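Local coordinates for protein 2''-aminoglycoside nucleotidyltransferase (Klebsiella pneumoniae, PDB 4WQK) that confers resistance to kanamycin, gentamicin, tobramycin and related aminoglycosides by adenylating their 2''-hydroxyl group with the help of two magnesium ions, at residues A[23-37]-A[113-126]. Sequence-based numbering, arbitrary orientation.
Sequences PLWIGGGWAIDARLG and EGVIAGRPVRCNSW
The methyl of A34 sits against the hairpin 114-121, touching I116 CG1 (A34 CB to I116 CG1 3.7 Å) and V121 CG2. I116 reaches on with CD1 to W30 CE3, crossing that side chain at about a right angle, while I26 and A31 pack on C123 CB. Helix 28-36 crosses strand 114-116 nearly perpendicularly (99°), so close that G114 lies directly on its backbone, with G114 CA 3.1 Å from A34 O. That carbonyl accepts the hydrogen bond of V115 N, and a water bound to V115 O reaches weakly to D33 O. Further along, I26 bridges C123: I26 N donates to R122 O, and N124 N to I26 O (2.9 Å). The aliphatic part of R122 lies over one face of W25, a CH-pi contact from CB, before its NH1 shares a water with L24 N; its NE is held by E110 O.

R35 forms the polar edge. With CG anti to the carbonyl carbon (chi1 -75°) and the chain extended to NE, it slides past W126, laying R35 CD over the centre of the indole in a CH-pi contact, 3.5 Å from W126 CE2. In the guanidinium plane, NH1 and NH2 both grip E113 OE1 in an end-on salt bridge, the shorter bond (R35 NH2 to E113 OE1, 2.8 Å) using the anti lone pair, although the carboxylate is turned 77° from the guanidinium. R35 NE donates to N124 O (2.8 Å), and NH2 also meets C123 O from above the carbonyl plane.

One N-terminal-domain arginine thus binds a carboxylate and two main-chain carbonyls of the C-terminal domain, which fixes the rotation of the guanidinium and probably stabilises its positive charge. R35 and the I26-C123 bridge both join the two domains, the bridge lying beside G27, whose backbone bonds to the magnesium ligand D47.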
loop_
_atom_site.group_PDB
_atom_site.type_symbol
_atom_site.label_atom_id
_atom_site.label_comp_id
_atom_site.label_asym_id
_atom_site.label_seq_id
_atom_site.Cartn_x
_atom_site.Cartn_y
_atom_site.Cartn_z
ATOM N N PRO A 23 -12.756 1.239 5.904
ATOM C CA PRO A 23 -11.531 1.981 5.543
ATOM C C PRO A 23 -10.587 1.095 4.715
ATOM O O PRO A 23 -10.471 -0.102 4.966
ATOM C CB PRO A 23 -10.919 2.333 6.909
ATOM C CG PRO A 23 -11.341 1.145 7.790
ATOM C CD PRO A 23 -12.767 0.786 7.309
ATOM N N LEU A 24 -9.927 1.681 3.711
ATOM C CA LEU A 24 -8.926 0.983 2.916
ATOM C C LEU A 24 -7.784 1.958 2.721
ATOM O O LEU A 24 -8.028 3.155 2.511
ATOM C CB LEU A 24 -9.457 0.552 1.544
ATOM C CG LEU A 24 -10.624 -0.450 1.524
ATOM C CD1 LEU A 24 -11.101 -0.565 0.070
ATOM C CD2 LEU A 24 -10.167 -1.812 2.066
ATOM N N TRP A 25 -6.562 1.437 2.766
ATOM C CA TRP A 25 -5.373 2.281 2.570
ATOM C C TRP A 25 -4.711 1.934 1.254
ATOM O O TRP A 25 -4.432 0.762 0.984
ATOM C CB TRP A 25 -4.370 2.087 3.709
ATOM C CG TRP A 25 -4.859 2.674 5.012
ATOM C CD1 TRP A 25 -4.502 3.878 5.545
ATOM C CD2 TRP A 25 -5.785 2.066 5.937
ATOM N NE1 TRP A 25 -5.191 4.092 6.733
ATOM C CE2 TRP A 25 -5.990 3.005 6.983
ATOM C CE3 TRP A 25 -6.460 0.838 5.966
ATOM C CZ2 TRP A 25 -6.825 2.739 8.078
ATOM C CZ3 TRP A 25 -7.317 0.591 7.052
ATOM C CH2 TRP A 25 -7.479 1.541 8.072
ATOM N N ILE A 26 -4.474 2.945 0.437
ATOM C CA ILE A 26 -3.598 2.723 -0.725
ATOM C C ILE A 26 -2.204 2.462 -0.241
ATOM O O ILE A 26 -1.696 3.157 0.648
ATOM C CB ILE A 26 -3.625 3.950 -1.662
ATOM C CG1 ILE A 26 -5.073 4.354 -1.989
ATOM C CG2 ILE A 26 -2.747 3.738 -2.922
ATOM C CD1 ILE A 26 -5.786 3.305 -2.696
ATOM N N GLY A 27 -1.545 1.460 -0.862
ATOM C CA GLY A 27 -0.184 1.063 -0.524
ATOM C C GLY A 27 0.774 1.203 -1.694
ATOM O O GLY A 27 0.362 1.627 -2.779
ATOM N N GLY A 28 2.041 0.884 -1.469
ATOM C CA GLY A 28 2.974 0.750 -2.563
ATOM C C GLY A 28 3.116 2.015 -3.405
ATOM O O GLY A 28 3.054 3.127 -2.896
ATOM N N GLY A 29 3.338 1.830 -4.703
ATOM C CA GLY A 29 3.695 2.920 -5.578
ATOM C C GLY A 29 2.576 3.941 -5.667
ATOM O O GLY A 29 2.815 5.146 -5.734
ATOM N N TRP A 30 1.325 3.480 -5.673
ATOM C CA TRP A 30 0.225 4.443 -5.680
ATOM C C TRP A 30 0.155 5.250 -4.372
ATOM O O TRP A 30 -0.271 6.397 -4.399
ATOM C CB TRP A 30 -1.120 3.733 -5.933
ATOM C CG TRP A 30 -1.528 3.799 -7.378
ATOM C CD1 TRP A 30 -1.587 2.765 -8.253
ATOM C CD2 TRP A 30 -1.886 4.976 -8.103
ATOM N NE1 TRP A 30 -2.001 3.225 -9.489
ATOM C CE2 TRP A 30 -2.206 4.577 -9.420
ATOM C CE3 TRP A 30 -1.996 6.322 -7.757
ATOM C CZ2 TRP A 30 -2.593 5.496 -10.417
ATOM C CZ3 TRP A 30 -2.375 7.233 -8.731
ATOM C CH2 TRP A 30 -2.667 6.813 -10.056
ATOM N N ALA A 31 0.603 4.667 -3.249
ATOM C CA ALA A 31 0.589 5.422 -1.980
ATOM C C ALA A 31 1.595 6.548 -2.021
ATOM O O ALA A 31 1.348 7.680 -1.493
ATOM C CB ALA A 31 0.888 4.539 -0.792
ATOM N N ILE A 32 2.754 6.284 -2.640
ATOM C CA ILE A 32 3.757 7.333 -2.837
ATOM C C ILE A 32 3.168 8.487 -3.675
ATOM O O ILE A 32 3.263 9.649 -3.287
ATOM C CB ILE A 32 5.032 6.765 -3.515
ATOM C CG1 ILE A 32 5.650 5.695 -2.596
ATOM C CG2 ILE A 32 6.033 7.885 -3.878
ATOM C CD1 ILE A 32 6.784 4.917 -3.255
ATOM N N ASP A 33 2.532 8.154 -4.792
ATOM C CA ASP A 33 1.967 9.191 -5.667
ATOM C C ASP A 33 0.817 9.903 -4.970
ATOM O O ASP A 33 0.693 11.125 -5.133
ATOM C CB ASP A 33 1.502 8.585 -6.992
ATOM C CG ASP A 33 2.659 8.295 -7.940
ATOM O OD1 ASP A 33 3.869 8.402 -7.544
ATOM O OD2 ASP A 33 2.374 7.971 -9.119
ATOM N N ALA A 34 0.037 9.161 -4.181
ATOM C CA ALA A 34 -1.074 9.788 -3.452
ATOM C C ALA A 34 -0.541 10.796 -2.413
ATOM O O ALA A 34 -1.049 11.922 -2.309
ATOM C CB ALA A 34 -1.925 8.742 -2.843
ATOM N N ARG A 35 0.470 10.402 -1.632
ATOM C CA ARG A 35 1.023 11.320 -0.651
ATOM C C ARG A 35 1.658 12.523 -1.321
ATOM O O ARG A 35 1.637 13.656 -0.788
ATOM C CB ARG A 35 2.071 10.610 0.226
ATOM C CG ARG A 35 1.412 9.699 1.228
ATOM C CD ARG A 35 2.389 9.132 2.263
ATOM N NE ARG A 35 1.572 8.415 3.224
ATOM C CZ ARG A 35 1.007 8.966 4.293
ATOM N NH1 ARG A 35 1.226 10.255 4.590
ATOM N NH2 ARG A 35 0.223 8.225 5.071
ATOM N N LEU A 36 2.292 12.316 -2.490
ATOM C CA LEU A 36 2.872 13.438 -3.208
ATOM C C LEU A 36 1.818 14.343 -3.895
ATOM O O LEU A 36 2.059 15.516 -4.165
ATOM C CB LEU A 36 3.867 12.967 -4.268
ATOM C CG LEU A 36 5.039 12.244 -3.608
ATOM C CD1 LEU A 36 5.861 11.669 -4.733
ATOM C CD2 LEU A 36 5.889 13.212 -2.809
ATOM N N GLY A 37 0.661 13.747 -4.165
ATOM C CA GLY A 37 -0.378 14.431 -4.918
ATOM C C GLY A 37 -0.033 14.579 -6.375
ATOM O O GLY A 37 -0.461 15.534 -7.022
ATOM N N GLU A 113 -4.386 11.099 4.034
ATOM C CA GLU A 113 -3.144 11.863 3.933
ATOM C C GLU A 113 -2.609 11.944 2.514
ATOM O O GLU A 113 -1.469 12.401 2.274
ATOM C CB GLU A 113 -2.104 11.218 4.882
ATOM C CG GLU A 113 -2.499 11.440 6.343
ATOM C CD GLU A 113 -1.531 10.833 7.375
ATOM O OE1 GLU A 113 -0.638 10.067 6.997
ATOM O OE2 GLU A 113 -1.699 11.141 8.576
ATOM N N GLY A 114 -3.388 11.485 1.540
ATOM C CA GLY A 114 -2.990 11.603 0.148
ATOM C C GLY A 114 -4.154 12.124 -0.675
ATOM O O GLY A 114 -5.275 12.286 -0.159
ATOM N N VAL A 115 -3.889 12.413 -1.943
ATOM C CA VAL A 115 -4.922 12.888 -2.865
ATOM C C VAL A 115 -4.634 12.262 -4.201
ATOM O O VAL A 115 -3.479 12.248 -4.632
ATOM C CB VAL A 115 -4.947 14.433 -3.034
ATOM C CG1 VAL A 115 -6.051 14.860 -4.024
ATOM C CG2 VAL A 115 -5.099 15.173 -1.723
ATOM N N ILE A 116 -5.664 11.662 -4.812
ATOM C CA ILE A 116 -5.566 11.117 -6.165
ATOM C C ILE A 116 -6.659 11.771 -7.025
ATOM O O ILE A 116 -7.868 11.550 -6.778
ATOM C CB ILE A 116 -5.721 9.584 -6.164
ATOM C CG1 ILE A 116 -4.588 8.916 -5.364
ATOM C CG2 ILE A 116 -5.792 9.060 -7.632
ATOM C CD1 ILE A 116 -4.742 7.390 -5.221
ATOM N N ALA A 117 -6.270 12.585 -8.008
ATOM C CA ALA A 117 -7.209 13.243 -8.907
ATOM C C ALA A 117 -8.309 13.943 -8.109
ATOM O O ALA A 117 -9.507 13.797 -8.384
ATOM C CB ALA A 117 -7.808 12.252 -9.892
ATOM N N GLY A 118 -7.860 14.713 -7.121
ATOM C CA GLY A 118 -8.743 15.573 -6.342
ATOM C C GLY A 118 -9.454 14.918 -5.191
ATOM O O GLY A 118 -10.133 15.599 -4.441
ATOM N N ARG A 119 -9.290 13.614 -5.055
ATOM C CA ARG A 119 -10.006 12.849 -4.029
ATOM C C ARG A 119 -9.061 12.584 -2.877
ATOM O O ARG A 119 -8.020 11.932 -3.068
ATOM C CB ARG A 119 -10.460 11.485 -4.568
ATOM C CG ARG A 119 -11.380 10.748 -3.579
ATOM C CD ARG A 119 -11.415 9.286 -3.901
ATOM N NE ARG A 119 -12.598 8.600 -3.364
ATOM C CZ ARG A 119 -12.797 8.272 -2.097
ATOM N NH1 ARG A 119 -11.905 8.567 -1.147
ATOM N NH2 ARG A 119 -13.920 7.633 -1.776
ATOM N N PRO A 120 -9.418 13.010 -1.669
ATOM C CA PRO A 120 -8.602 12.571 -0.520
ATOM C C PRO A 120 -8.692 11.071 -0.320
ATOM O O PRO A 120 -9.771 10.451 -0.489
ATOM C CB PRO A 120 -9.211 13.325 0.668
ATOM C CG PRO A 120 -9.935 14.505 0.014
ATOM C CD PRO A 120 -10.532 13.868 -1.253
ATOM N N VAL A 121 -7.557 10.455 0.031
ATOM C CA VAL A 121 -7.487 9.015 0.211
ATOM C C VAL A 121 -6.627 8.674 1.394
ATOM O O VAL A 121 -5.598 9.325 1.646
ATOM C CB VAL A 121 -6.928 8.242 -1.020
ATOM C CG1 VAL A 121 -7.775 8.498 -2.271
ATOM C CG2 VAL A 121 -5.425 8.617 -1.325
ATOM N N ARG A 122 -7.050 7.659 2.124
ATOM C CA ARG A 122 -6.162 7.027 3.100
ATOM C C ARG A 122 -5.021 6.312 2.375
ATOM O O ARG A 122 -5.226 5.616 1.394
ATOM C CB ARG A 122 -6.941 6.060 3.982
ATOM C CG ARG A 122 -7.959 6.730 4.936
ATOM C CD ARG A 122 -8.487 5.726 5.937
ATOM N NE ARG A 122 -9.369 6.327 6.957
ATOM C CZ ARG A 122 -10.696 6.280 6.908
ATOM N NH1 ARG A 122 -11.331 5.656 5.917
ATOM N NH2 ARG A 122 -11.403 6.823 7.909
ATOM N N CYS A 123 -3.841 6.398 2.980
ATOM C CA CYS A 123 -2.708 5.676 2.441
ATOM C C CYS A 123 -1.765 5.299 3.548
ATOM O O CYS A 123 -1.699 5.940 4.582
ATOM C CB CYS A 123 -2.018 6.505 1.363
ATOM S SG CYS A 123 -1.843 8.276 1.742
ATOM N N ASN A 124 -1.041 4.198 3.303
ATOM C CA ASN A 124 -0.104 3.747 4.314
ATOM C C ASN A 124 0.956 4.832 4.550
ATOM O O ASN A 124 1.252 5.646 3.658
ATOM C CB ASN A 124 0.544 2.432 3.877
ATOM C CG ASN A 124 -0.444 1.302 3.898
ATOM O OD1 ASN A 124 -0.681 0.637 2.892
ATOM N ND2 ASN A 124 -1.062 1.088 5.059
ATOM N N SER A 125 1.551 4.817 5.727
ATOM C CA SER A 125 2.548 5.811 6.098
ATOM C C SER A 125 3.842 5.676 5.283
ATOM O O SER A 125 4.135 4.619 4.714
ATOM C CB SER A 125 2.871 5.672 7.570
ATOM O OG SER A 125 3.551 4.421 7.764
ATOM N N TRP A 126 4.590 6.770 5.195
ATOM C CA TRP A 126 5.907 6.690 4.566
ATOM C C TRP A 126 6.745 5.609 5.221
ATOM O O TRP A 126 7.455 4.880 4.499
ATOM C CB TRP A 126 6.664 8.025 4.648
ATOM C CG TRP A 126 6.165 9.120 3.764
ATOM C CD1 TRP A 126 5.702 10.345 4.167
ATOM C CD2 TRP A 126 6.170 9.139 2.335
ATOM N NE1 TRP A 126 5.395 11.109 3.065
ATOM C CE2 TRP A 126 5.673 10.384 1.930
ATOM C CE3 TRP A 126 6.534 8.218 1.351
ATOM C CZ2 TRP A 126 5.539 10.734 0.571
ATOM C CZ3 TRP A 126 6.408 8.565 0.023
ATOM C CH2 TRP A 126 5.875 9.794 -0.358
HETATM O O HOH W 1 -10.658 4.589 3.427
HETATM O O HOH W 2 -7.650 4.771 0.324
HETATM O O HOH W 3 -1.964 11.431 -6.770
#